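PDB 3LRK: alpha-galactosidase 1 from Saccharomyces cerevisiae, which hydrolyses terminal, non-reducing alpha-D-galactose residues from alpha-D-galactosides such as galactose oligosaccharides, galactomannans and galactolipids. Local coordinates for residues A[278-282]-A[306-312]; A[284-288]-A[321-325]; A[318-322]-A[348-352]; A[354-358]-A[375-379]; A[390-396]-A[464-470]. The protein carries 1 engineered substitution. One frame throughout, in Å; residues are numbered along the deposited sequence.

Contacts 1 and 2 share helix 273-285, their centres 13 Å apart, and tie it to the helices 301-307 and 310-316 and to the loop that follows them. Contact 3 takes over Gly321 and Ile322 from contact 2, about 8 Å between centres, and joins that loop to the end of strand 342-349. Contacts 4 and 5, about 10 Å between centres, lie in the C-terminal beta domain on the neighbouring antiparallel strands 355-361 and 461-469. Contacts 1 and 2 interleave along the chain; contacts 3, 4 and 5 open in that order. Because Met282, Met285 and Val312 pack on Ala358 and Phe464, the series runs from the catalytic TIM barrel into the C-terminal sheet without a break.

Contact 1. Residues A[278-282]-A[306-312]; sequences AHFSM and IYSQASV
Phe280 drives its ring between Ile306 and Val312, and nearly all of the contact is made by this one side chain. Its CG stands anti to the backbone N (chi1 -172°), which carries the ring out from helix 273-285 toward the bend between helices 301-307 and 310-316.

The apolar contacts come from three directions. Ile306 CG2 lies 3.5 Å from Phe280 CB at the root of the ring, the two side chains running antiparallel past one another. On the far side of the ring Val312 CG1 reaches Phe280 CE2 at 3.6 Å, on an oblique approach. Tyr307 is more distant, with its CD2 4.0 Å from Phe280 CE1.

A second group of contacts is between ring and backbone. The carbonyl of Ile306 sits over one face of Phe280, its O 3.2 Å from CE2, while Gln309 O lies near the ring plane at the edge, 4.4 Å from the same CE2. Neither is a hydrogen bond to the ring. Ile306 O instead accepts the N-H of Gln309 at 3.1 Å, a bond within the turn on which Phe280 rests.

Polar groups at the margin are satisfied outside the contact: Tyr307 OH by Val266 O, Ser281 OG by Lys277 O, and Gln309 NE2 by Leu396 O.

No hydrogen bond joins the two segments, and every touching residue is buried. This is plain helix-to-helix packing in the last part of the TIM-barrel domain, an aromatic side chain of one helix filling the angle where helix 301-307 ends and Gln309 takes the N-cap position of the next.

Contact 2. Residues A[284-288]-A[321-325]; sequences AMVKS and GIPAT
A Schellman motif ends helix 273-285 here, with Lys287 as its positive-phi C-prime residue (phi 59°), and the loop leading into strand 325-331 packs against that helix end. A backbone hydrogen bond runs from Ala324 N to Met285 O, 3.0 Å long with an N-H...O angle of 160°. Beside it, Met285 curls round the methyl of Ala324: the chain bends at its last torsion (chi3 57°), and its CE lies 3.6 Å from Ala324 CB. Pro323 rests its CB 3.5 Å from Val286 O, where the two backbones come nearest.

Lys287 runs along the loop on the other side, bent at chi2, and its CE comes within 3.4 Å of Ile322 O. Its ammonium is held by Ile315 O, and also gives a 2.8 Å bond from NZ to a water that in turn accepts Ile322 N. The aliphatic part of the lysine thus packs on the loop backbone while the charge goes to oxygen atoms. This buried ammonium is stabilised by Ile315 O, near the end of helix 310-316, and by the water; the helix-end dipole probably adds to this, and the helix carbonyl of Met285 is satisfied by the loop.

Contact 3. Residues A[318-322]-A[348-352]; sequences DSNGI and GPLDN
Asp351, Asp318 and Pro349 account for most of the buried surface. Asp351 receives the Asp318 carboxylate at its backbone: OD2 of Asp318 accepts the N-H of Asp351 at 2.8 Å through its syn lone pair, with an N-H...O angle of 147°. OD1 adds only a weak, longer bond to the same N. Chi1 of -166° swings the Asp318 carboxylate away from its own N and out of the type II turn 318-321.

The Asp351 carboxylate turns back to that turn. Asn320 ND2 donates to Asp351 OD2 at 3.1 Å, from above the carboxylate plane (51° out of it), although the acceptor is almost in the asparagine amide plane. Ser319 OG gives Asp351 OD1 a weak bond of 3.3 Å.

Pro349 closes the other end, its CG 4.0 Å from Ile322 CD1, the side chains crossing at about a right angle. One water accepts from Ile322 N and lies within donating distance of Asp318 OD2 and Pro349 O, which need not both be bonded at once; a second links Asp318 OD1 to Asn352 N.

Both acidic groups therefore meet N-H and hydroxyl donors rather than each other: Asp318 OD2 and Asp351 OD2 stay 5.3 Å apart, and these bonds probably help offset like-charge repulsion.

Contact 4. Residues A[354-358]-A[375-379]; sequences DQVVA and EIFFD
Gln355 lies along the ring of Phe377, and the bends of its chain explain how. A chi1 of -163° takes the side chain toward segment 375-379, and the chain then turns at chi2 (76°), which lays the amide beside the phenyl group. Gln355 NE2 comes 3.5 Å from Phe377 CE2 on an oblique line, and Gln355 CB stays 3.8 Å from Phe377 CE2. Amide and ring planes are 53° apart, so the two flat groups are neither stacked nor perpendicular. The carbonyl end of the amide is hydrogen-bonded with Ser347 OG, which also meets Ile376 O; this probably helps to set the turn of the amide.

Ile376 fills the angle between Gln355 and Val357. Its CG2 is 3.8 Å from Gln355 CG and 3.7 Å from Val357 CG2, and it also lies over one face of the Phe377 ring, 3.6 Å above the plane and offset toward the rim. Ile376 and Val357 cross at about a right angle. No hydrogen bond spans the two segments; apolar and amide-to-ring contacts do the work.

Strand 355-361 hydrogen-bonds to strand 342-349 on one edge and strand 461-469 on the other, while the end of helix 373-376, with the inverse gamma turn centred on Phe377, packs against one face of this sheet. There Ile376 also touches Leu467, and Phe377 meets the ring of Trp391.

Contact 5. Residues A[390-396]-A[464-470]; sequences TWDIYDL and FYRLRPS
Ile393 and Tyr465 meet across two antiparallel strands: Ile393 CG2 stands over one face of the tyrosine ring, 3.9 Å from its centroid and 24° off the ring normal, a CH-pi contact. Ile393 also runs alongside Leu467, its CG1 3.8 Å from Leu467 CD2.

On the opposite face of the sheet, Tyr394 and Arg468 meet obliquely. Chi2 (-162°) extends the arginine so that Arg468 CD lies 3.5 Å from Tyr394 CE1, and a bend at chi3 turns NE toward Asp354; ring and guanidinium planes stand 57° apart. At one end, Trp391 has Pro469 CA over one ring face, and Trp391 CZ3 is 3.7 Å from Pro469 CG. At the other, Leu396 CD1 packs 3.6 Å from Phe464 CD2.

Asp392 pairs with Arg468 and Tyr394 with Arg466 through two N-H...O bonds each, such as Asp392 N to Arg468 O at 2.7 Å; Ser470 N and Leu396 N extend the ladder. These pairs satisfy each other, while alternate residues bond to flanking strands 442-447 and 355-361. The result is a largely apolar patch of Ile393, Leu467 and the Tyr465 ring; opposite, Arg466 NE and Arg468 NE form salt bridges to Asp354, which probably offsets their charge.

Contact 1. Residues A[278-282]-A[306-312]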
# COMPACT_ATOMS: atom_id res chain seq x y z
N ALA A 278 29.50 -10.57 -12.43
CA ALA A 278 28.51 -9.51 -12.23
C ALA A 278 27.95 -9.57 -10.81
O ALA A 278 27.88 -8.55 -10.12
CB ALA A 278 27.39 -9.63 -13.25
N HIS A 279 27.57 -10.77 -10.39
CA HIS A 279 26.97 -11.04 -9.08
C HIS A 279 27.95 -10.71 -7.93
O HIS A 279 27.60 -9.95 -7.01
CB HIS A 279 26.48 -12.49 -9.07
CG HIS A 279 26.01 -13.00 -7.74
ND1 HIS A 279 25.24 -12.26 -6.87
CD2 HIS A 279 26.14 -14.23 -7.17
CE1 HIS A 279 24.97 -12.99 -5.80
NE2 HIS A 279 25.50 -14.19 -5.96
N PHE A 280 29.17 -11.23 -8.00
CA PHE A 280 30.19 -10.97 -6.98
C PHE A 280 30.57 -9.48 -6.92
O PHE A 280 30.65 -8.91 -5.83
CB PHE A 280 31.42 -11.86 -7.21
CG PHE A 280 32.45 -11.80 -6.11
CD1 PHE A 280 32.23 -12.43 -4.88
CD2 PHE A 280 33.66 -11.12 -6.31
CE1 PHE A 280 33.19 -12.38 -3.87
CE2 PHE A 280 34.63 -11.06 -5.32
CZ PHE A 280 34.41 -11.69 -4.09
N SER A 281 30.77 -8.87 -8.09
CA SER A 281 31.15 -7.46 -8.20
C SER A 281 30.07 -6.52 -7.66
O SER A 281 30.39 -5.54 -6.99
CB SER A 281 31.47 -7.08 -9.65
OG SER A 281 32.54 -7.85 -10.17
N MET A 282 28.81 -6.82 -7.97
CA MET A 282 27.71 -5.95 -7.51
C MET A 282 27.45 -6.06 -6.00
O MET A 282 27.25 -5.04 -5.33
CB MET A 282 26.45 -6.13 -8.36
CG MET A 282 26.57 -5.58 -9.81
SD MET A 282 27.29 -3.92 -9.93
CE MET A 282 26.06 -3.01 -8.99
N ILE A 306 36.90 -16.18 -8.71
CA ILE A 306 35.98 -15.07 -8.46
C ILE A 306 36.01 -14.70 -6.96
O ILE A 306 36.27 -13.54 -6.61
CB ILE A 306 34.56 -15.37 -9.01
CG1 ILE A 306 34.59 -15.28 -10.55
CG2 ILE A 306 33.51 -14.39 -8.44
CD1 ILE A 306 33.44 -15.95 -11.24
N TYR A 307 35.80 -15.69 -6.10
CA TYR A 307 35.85 -15.48 -4.64
C TYR A 307 37.19 -14.93 -4.16
O TYR A 307 37.27 -14.32 -3.10
CB TYR A 307 35.60 -16.79 -3.89
CG TYR A 307 34.15 -17.20 -3.79
CD1 TYR A 307 33.73 -18.44 -4.28
CD2 TYR A 307 33.19 -16.36 -3.19
CE1 TYR A 307 32.39 -18.84 -4.17
CE2 TYR A 307 31.85 -16.75 -3.09
CZ TYR A 307 31.46 -17.99 -3.58
OH TYR A 307 30.15 -18.36 -3.48
N SER A 308 38.25 -15.18 -4.93
CA SER A 308 39.60 -14.83 -4.52
C SER A 308 40.11 -13.53 -5.15
O SER A 308 41.27 -13.17 -4.98
CB SER A 308 40.57 -15.99 -4.80
OG SER A 308 40.91 -16.02 -6.17
N GLN A 309 39.24 -12.81 -5.86
CA GLN A 309 39.64 -11.54 -6.49
C GLN A 309 39.82 -10.42 -5.45
O GLN A 309 38.85 -9.73 -5.08
CB GLN A 309 38.68 -11.13 -7.62
CG GLN A 309 39.17 -9.94 -8.49
CD GLN A 309 40.31 -10.30 -9.45
OE1 GLN A 309 40.85 -11.41 -9.41
NE2 GLN A 309 40.67 -9.37 -10.32
N ALA A 310 41.07 -10.25 -5.01
CA ALA A 310 41.44 -9.27 -3.99
C ALA A 310 40.99 -7.85 -4.30
O ALA A 310 40.57 -7.13 -3.41
CB ALA A 310 42.94 -9.31 -3.74
N SER A 311 41.07 -7.48 -5.58
CA SER A 311 40.70 -6.16 -6.08
C SER A 311 39.23 -5.83 -5.81
O SER A 311 38.87 -4.70 -5.47
CB SER A 311 40.95 -6.12 -7.59
OG SER A 311 41.26 -4.81 -7.99
N VAL A 312 38.38 -6.83 -5.99
CA VAL A 312 36.94 -6.66 -5.80
C VAL A 312 36.56 -6.66 -4.31
O VAL A 312 35.73 -5.85 -3.88
CB VAL A 312 36.15 -7.70 -6.63
CG1 VAL A 312 34.65 -7.64 -6.32
CG2 VAL A 312 36.38 -7.48 -8.13

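Contact 2. Residues A[284-288]-A[321-325]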
# COMPACT_ATOMS: atom_id res chain seq x y z
N ALA A 284 29.80 -6.86 -3.85
CA ALA A 284 30.91 -6.10 -3.27
C ALA A 284 30.62 -4.60 -3.27
O ALA A 284 30.78 -3.91 -2.24
CB ALA A 284 32.22 -6.40 -4.01
N MET A 285 30.18 -4.10 -4.42
CA MET A 285 30.03 -2.67 -4.67
C MET A 285 28.95 -1.99 -3.83
O MET A 285 29.07 -0.80 -3.50
CB MET A 285 29.72 -2.46 -6.15
CG MET A 285 30.10 -1.09 -6.67
SD MET A 285 29.26 -0.79 -8.23
CE MET A 285 27.58 -1.02 -7.68
N VAL A 286 27.90 -2.73 -3.49
CA VAL A 286 26.84 -2.21 -2.62
C VAL A 286 27.13 -2.48 -1.13
O VAL A 286 26.28 -2.20 -0.27
CB VAL A 286 25.42 -2.71 -3.02
CG1 VAL A 286 25.11 -2.34 -4.46
CG2 VAL A 286 25.27 -4.22 -2.81
N LYS A 287 28.31 -3.01 -0.84
CA LYS A 287 28.71 -3.33 0.54
C LYS A 287 27.75 -4.33 1.21
O LYS A 287 27.40 -4.20 2.39
CB LYS A 287 28.90 -2.05 1.36
CG LYS A 287 30.32 -1.48 1.38
CD LYS A 287 30.82 -0.96 0.03
CE LYS A 287 31.95 0.06 0.27
NZ LYS A 287 32.71 0.36 -0.97
N SER A 288 27.32 -5.32 0.45
CA SER A 288 26.66 -6.48 1.02
C SER A 288 27.72 -7.32 1.74
O SER A 288 28.90 -7.30 1.35
CB SER A 288 26.00 -7.32 -0.08
OG SER A 288 25.44 -8.52 0.45
N GLY A 321 33.25 2.64 4.51
CA GLY A 321 32.54 2.17 3.34
C GLY A 321 31.22 2.83 3.03
O GLY A 321 30.38 3.03 3.91
N ILE A 322 31.04 3.17 1.75
CA ILE A 322 29.81 3.73 1.25
C ILE A 322 29.32 2.84 0.11
O ILE A 322 30.07 2.61 -0.84
CB ILE A 322 30.01 5.20 0.77
CG1 ILE A 322 30.45 6.08 1.95
CG2 ILE A 322 28.74 5.75 0.12
CD1 ILE A 322 30.92 7.46 1.55
N PRO A 323 28.08 2.32 0.20
CA PRO A 323 27.50 1.61 -0.93
C PRO A 323 27.46 2.49 -2.18
O PRO A 323 27.21 3.69 -2.08
CB PRO A 323 26.07 1.30 -0.46
CG PRO A 323 26.16 1.27 1.01
CD PRO A 323 27.17 2.34 1.36
N ALA A 324 27.70 1.89 -3.34
CA ALA A 324 27.61 2.64 -4.59
C ALA A 324 26.16 2.98 -4.95
O ALA A 324 25.21 2.40 -4.41
CB ALA A 324 28.29 1.88 -5.71
N THR A 325 26.01 3.94 -5.86
CA THR A 325 24.72 4.47 -6.27
C THR A 325 24.44 4.08 -7.71
O THR A 325 25.33 4.15 -8.57
CB THR A 325 24.72 6.03 -6.17
OG1 THR A 325 24.93 6.42 -4.80
CG2 THR A 325 23.42 6.64 -6.70
O HOH W 1 33.37 3.05 -0.36

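Contact 3. Residues A[318-322]-A[348-352]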
# COMPACT_ATOMS: atom_id res chain seq x y z
N ASP A 318 36.32 -1.43 1.71
CA ASP A 318 36.76 -0.04 1.79
C ASP A 318 36.50 0.50 3.21
O ASP A 318 35.43 0.28 3.77
CB ASP A 318 36.01 0.82 0.77
CG ASP A 318 36.66 2.19 0.58
OD1 ASP A 318 37.90 2.24 0.46
OD2 ASP A 318 35.93 3.21 0.55
N SER A 319 37.48 1.19 3.78
CA SER A 319 37.27 1.74 5.12
C SER A 319 36.29 2.91 5.01
O SER A 319 36.21 3.56 3.97
CB SER A 319 38.58 2.12 5.79
OG SER A 319 39.32 2.99 4.98
N ASN A 320 35.49 3.12 6.05
CA ASN A 320 34.42 4.14 6.01
C ASN A 320 33.49 3.92 4.81
O ASN A 320 32.99 4.87 4.21
CB ASN A 320 35.02 5.55 6.03
CG ASN A 320 36.02 5.75 7.16
OD1 ASN A 320 35.69 5.52 8.33
ND2 ASN A 320 37.23 6.17 6.83
N GLY A 321 33.25 2.64 4.51
CA GLY A 321 32.54 2.17 3.34
C GLY A 321 31.22 2.83 3.03
O GLY A 321 30.38 3.03 3.91
N ILE A 322 31.04 3.17 1.75
CA ILE A 322 29.81 3.73 1.25
C ILE A 322 29.32 2.84 0.11
O ILE A 322 30.07 2.61 -0.84
CB ILE A 322 30.01 5.20 0.77
CG1 ILE A 322 30.45 6.08 1.95
CG2 ILE A 322 28.74 5.75 0.12
CD1 ILE A 322 30.92 7.46 1.55
N GLY A 348 30.35 4.93 -7.21
CA GLY A 348 30.45 5.18 -5.77
C GLY A 348 31.83 5.64 -5.34
O GLY A 348 32.84 5.25 -5.93
N PRO A 349 31.88 6.47 -4.28
CA PRO A 349 33.14 6.99 -3.76
C PRO A 349 33.91 5.93 -2.98
O PRO A 349 33.31 5.00 -2.43
CB PRO A 349 32.71 8.12 -2.83
CG PRO A 349 31.34 7.74 -2.38
CD PRO A 349 30.72 7.00 -3.53
N LEU A 350 35.23 6.10 -2.95
CA LEU A 350 36.11 5.23 -2.19
C LEU A 350 36.94 6.09 -1.26
O LEU A 350 37.27 7.23 -1.60
CB LEU A 350 37.03 4.42 -3.11
CG LEU A 350 36.33 3.40 -4.02
CD1 LEU A 350 37.25 2.95 -5.15
CD2 LEU A 350 35.83 2.19 -3.20
N ASP A 351 37.28 5.54 -0.10
CA ASP A 351 37.88 6.32 0.97
C ASP A 351 39.16 7.08 0.59
O ASP A 351 39.38 8.19 1.08
CB ASP A 351 38.12 5.47 2.20
CG ASP A 351 38.35 6.30 3.45
OD1 ASP A 351 39.44 6.20 4.03
OD2 ASP A 351 37.43 7.06 3.84
N ASN A 352 39.99 6.48 -0.26
CA ASN A 352 41.26 7.12 -0.69
C ASN A 352 41.09 8.20 -1.78
O ASN A 352 42.08 8.80 -2.24
CB ASN A 352 42.30 6.07 -1.12
CG ASN A 352 42.01 5.46 -2.50
OD1 ASN A 352 40.89 5.55 -3.02
ND2 ASN A 352 43.01 4.82 -3.08
O HOH W 1 33.37 3.05 -0.36
O HOH W 2 40.03 3.41 -0.76

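Contact 4. Residues A[354-358]-A[375-379]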
# COMPACT_ATOMS: atom_id res chain seq x y z
N ASP A 354 39.46 7.57 -4.75
CA ASP A 354 39.14 6.89 -6.01
C ASP A 354 37.62 6.73 -6.17
O ASP A 354 36.86 7.06 -5.26
CB ASP A 354 39.84 5.51 -6.07
CG ASP A 354 41.37 5.61 -6.05
OD1 ASP A 354 41.93 6.72 -6.21
OD2 ASP A 354 42.01 4.56 -5.88
N GLN A 355 37.18 6.26 -7.34
CA GLN A 355 35.77 6.01 -7.63
C GLN A 355 35.62 4.60 -8.20
O GLN A 355 36.45 4.19 -9.00
CB GLN A 355 35.26 7.04 -8.66
CG GLN A 355 33.71 7.17 -8.76
CD GLN A 355 33.07 7.94 -7.60
OE1 GLN A 355 31.84 8.01 -7.48
NE2 GLN A 355 33.90 8.54 -6.74
N VAL A 356 34.59 3.87 -7.77
CA VAL A 356 34.26 2.57 -8.39
C VAL A 356 33.15 2.80 -9.38
O VAL A 356 32.15 3.44 -9.06
CB VAL A 356 33.70 1.49 -7.41
CG1 VAL A 356 34.13 0.08 -7.86
CG2 VAL A 356 34.08 1.74 -6.00
N VAL A 357 33.32 2.23 -10.57
CA VAL A 357 32.32 2.35 -11.63
C VAL A 357 31.95 0.96 -12.11
O VAL A 357 32.82 0.10 -12.29
CB VAL A 357 32.85 3.24 -12.79
CG1 VAL A 357 31.77 3.44 -13.86
CG2 VAL A 357 33.30 4.59 -12.27
N ALA A 358 30.65 0.73 -12.28
CA ALA A 358 30.17 -0.54 -12.84
C ALA A 358 29.32 -0.27 -14.07
O ALA A 358 28.37 0.51 -14.02
CB ALA A 358 29.36 -1.33 -11.80
N GLU A 375 28.60 11.68 -15.71
CA GLU A 375 27.75 10.60 -15.20
C GLU A 375 28.39 9.86 -14.03
O GLU A 375 27.71 9.57 -13.04
CB GLU A 375 27.43 9.58 -16.29
CG GLU A 375 26.52 10.08 -17.40
CD GLU A 375 25.93 8.94 -18.21
OE1 GLU A 375 26.61 7.89 -18.35
OE2 GLU A 375 24.79 9.09 -18.70
N ILE A 376 29.68 9.54 -14.16
CA ILE A 376 30.44 8.88 -13.10
C ILE A 376 30.42 9.71 -11.81
O ILE A 376 30.10 9.19 -10.73
CB ILE A 376 31.90 8.59 -13.52
CG1 ILE A 376 31.94 7.50 -14.60
CG2 ILE A 376 32.75 8.22 -12.32
CD1 ILE A 376 33.25 7.44 -15.38
N PHE A 377 30.74 10.99 -11.93
CA PHE A 377 30.76 11.88 -10.79
C PHE A 377 29.45 12.67 -10.74
O PHE A 377 29.41 13.90 -10.88
CB PHE A 377 32.02 12.76 -10.81
CG PHE A 377 33.29 11.95 -10.69
CD1 PHE A 377 34.05 11.67 -11.82
CD2 PHE A 377 33.71 11.47 -9.45
CE1 PHE A 377 35.22 10.91 -11.71
CE2 PHE A 377 34.87 10.71 -9.34
CZ PHE A 377 35.63 10.43 -10.47
N PHE A 378 28.40 11.88 -10.50
CA PHE A 378 27.00 12.27 -10.59
C PHE A 378 26.55 13.43 -9.69
O PHE A 378 25.59 14.12 -10.03
CB PHE A 378 26.10 11.03 -10.36
CG PHE A 378 26.43 10.27 -9.09
CD1 PHE A 378 25.87 10.63 -7.87
CD2 PHE A 378 27.32 9.19 -9.12
CE1 PHE A 378 26.19 9.95 -6.70
CE2 PHE A 378 27.65 8.50 -7.94
CZ PHE A 378 27.08 8.87 -6.73
N ASP A 379 27.21 13.62 -8.55
CA ASP A 379 26.88 14.75 -7.66
C ASP A 379 27.90 15.90 -7.73
O ASP A 379 27.91 16.78 -6.86
CB ASP A 379 26.69 14.30 -6.21
CG ASP A 379 25.44 13.43 -6.01
OD1 ASP A 379 24.55 13.41 -6.89
OD2 ASP A 379 25.36 12.77 -4.95

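Contact 5. Residues A[390-396]-A[464-470]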
# COMPACT_ATOMS: atom_id res chain seq x y z
N THR A 390 41.71 14.52 -15.16
CA THR A 390 41.85 13.28 -15.92
C THR A 390 41.98 12.11 -14.93
O THR A 390 42.69 12.22 -13.92
CB THR A 390 43.04 13.36 -16.91
OG1 THR A 390 42.75 14.37 -17.89
CG2 THR A 390 43.27 12.03 -17.63
N TRP A 391 41.29 11.02 -15.23
CA TRP A 391 41.25 9.85 -14.33
C TRP A 391 41.78 8.62 -15.03
O TRP A 391 41.39 8.33 -16.16
CB TRP A 391 39.82 9.59 -13.84
CG TRP A 391 39.30 10.69 -12.96
CD1 TRP A 391 38.85 11.92 -13.36
CD2 TRP A 391 39.21 10.68 -11.53
NE1 TRP A 391 38.47 12.66 -12.27
CE2 TRP A 391 38.68 11.93 -11.13
CE3 TRP A 391 39.52 9.73 -10.54
CZ2 TRP A 391 38.45 12.26 -9.79
CZ3 TRP A 391 39.29 10.05 -9.21
CH2 TRP A 391 38.76 11.31 -8.85
N ASP A 392 42.67 7.90 -14.35
CA ASP A 392 43.17 6.62 -14.84
C ASP A 392 42.15 5.52 -14.57
O ASP A 392 41.62 5.43 -13.46
CB ASP A 392 44.50 6.27 -14.18
CG ASP A 392 45.66 7.11 -14.71
OD1 ASP A 392 45.52 7.70 -15.80
OD2 ASP A 392 46.71 7.18 -14.03
N ILE A 393 41.87 4.72 -15.59
CA ILE A 393 40.92 3.62 -15.49
C ILE A 393 41.68 2.34 -15.16
O ILE A 393 42.64 1.98 -15.85
CB ILE A 393 40.14 3.42 -16.81
CG1 ILE A 393 39.49 4.73 -17.27
CG2 ILE A 393 39.09 2.30 -16.66
CD1 ILE A 393 38.98 4.70 -18.70
N TYR A 394 41.26 1.67 -14.09
CA TYR A 394 41.79 0.37 -13.74
C TYR A 394 40.70 -0.70 -13.88
O TYR A 394 39.59 -0.52 -13.39
CB TYR A 394 42.32 0.37 -12.31
CG TYR A 394 43.62 1.12 -12.12
CD1 TYR A 394 43.65 2.51 -12.10
CD2 TYR A 394 44.82 0.43 -11.94
CE1 TYR A 394 44.85 3.20 -11.92
CE2 TYR A 394 46.02 1.11 -11.75
CZ TYR A 394 46.03 2.49 -11.74
OH TYR A 394 47.21 3.17 -11.57
N ASP A 395 41.05 -1.80 -14.55
CA ASP A 395 40.16 -2.96 -14.70
C ASP A 395 40.33 -3.82 -13.46
O ASP A 395 41.37 -4.45 -13.26
CB ASP A 395 40.51 -3.75 -15.97
CG ASP A 395 39.58 -4.95 -16.22
OD1 ASP A 395 38.79 -5.33 -15.32
OD2 ASP A 395 39.66 -5.54 -17.32
N LEU A 396 39.28 -3.86 -12.63
CA LEU A 396 39.32 -4.62 -11.37
C LEU A 396 39.32 -6.14 -11.59
O LEU A 396 39.59 -6.90 -10.65
CB LEU A 396 38.17 -4.19 -10.44
CG LEU A 396 38.24 -2.77 -9.87
CD1 LEU A 396 36.90 -2.32 -9.28
CD2 LEU A 396 39.34 -2.62 -8.83
N PHE A 464 33.88 -3.60 -14.61
CA PHE A 464 34.01 -3.16 -13.22
C PHE A 464 35.35 -2.42 -13.04
O PHE A 464 36.41 -3.04 -13.10
CB PHE A 464 33.91 -4.38 -12.30
CG PHE A 464 33.52 -4.06 -10.88
CD1 PHE A 464 32.44 -3.22 -10.60
CD2 PHE A 464 34.21 -4.64 -9.82
CE1 PHE A 464 32.09 -2.94 -9.28
CE2 PHE A 464 33.86 -4.37 -8.50
CZ PHE A 464 32.79 -3.53 -8.24
N TYR A 465 35.28 -1.11 -12.83
CA TYR A 465 36.47 -0.25 -12.80
C TYR A 465 36.73 0.49 -11.49
O TYR A 465 35.80 0.87 -10.78
CB TYR A 465 36.41 0.82 -13.88
CG TYR A 465 36.19 0.34 -15.29
CD1 TYR A 465 35.11 0.81 -16.03
CD2 TYR A 465 37.06 -0.58 -15.88
CE1 TYR A 465 34.90 0.39 -17.34
CE2 TYR A 465 36.84 -1.02 -17.19
CZ TYR A 465 35.76 -0.52 -17.91
OH TYR A 465 35.53 -0.93 -19.20
N ARG A 466 38.01 0.72 -11.22
CA ARG A 466 38.42 1.69 -10.22
C ARG A 466 39.09 2.87 -10.94
O ARG A 466 40.03 2.68 -11.71
CB ARG A 466 39.37 1.06 -9.19
CG ARG A 466 39.65 1.95 -8.00
CD ARG A 466 40.34 1.22 -6.86
NE ARG A 466 40.53 2.12 -5.72
CZ ARG A 466 40.35 1.79 -4.45
NH1 ARG A 466 39.98 0.57 -4.11
NH2 ARG A 466 40.54 2.71 -3.50
N LEU A 467 38.57 4.08 -10.70
CA LEU A 467 39.16 5.30 -11.26
C LEU A 467 40.05 5.99 -10.24
O LEU A 467 39.68 6.13 -9.08
CB LEU A 467 38.07 6.28 -11.75
CG LEU A 467 37.12 5.94 -12.91
CD1 LEU A 467 36.72 7.20 -13.66
CD2 LEU A 467 37.68 4.93 -13.89
N ARG A 468 41.24 6.41 -10.69
CA ARG A 468 42.22 7.05 -9.82
C ARG A 468 42.68 8.36 -10.47
O ARG A 468 42.78 8.43 -11.69
CB ARG A 468 43.43 6.14 -9.58
CG ARG A 468 43.09 4.71 -9.15
CD ARG A 468 44.29 4.02 -8.53
NE ARG A 468 44.64 4.61 -7.23
CZ ARG A 468 45.76 4.38 -6.57
NH1 ARG A 468 46.68 3.55 -7.06
NH2 ARG A 468 45.97 4.98 -5.40
N PRO A 469 42.94 9.40 -9.66
CA PRO A 469 43.41 10.64 -10.26
C PRO A 469 44.78 10.43 -10.89
O PRO A 469 45.67 9.87 -10.24
CB PRO A 469 43.51 11.61 -9.07
CG PRO A 469 42.66 10.99 -7.99
CD PRO A 469 42.82 9.52 -8.19
N SER A 470 44.94 10.84 -12.15
CA SER A 470 46.20 10.70 -12.88
C SER A 470 47.36 11.39 -12.16
O SER A 470 48.49 10.88 -12.16
CB SER A 470 46.06 11.27 -14.29
OG SER A 470 45.01 10.65 -15.00
O HOH W 3 48.98 9.14 -14.08
O HOH W 4 35.88 -5.46 -15.68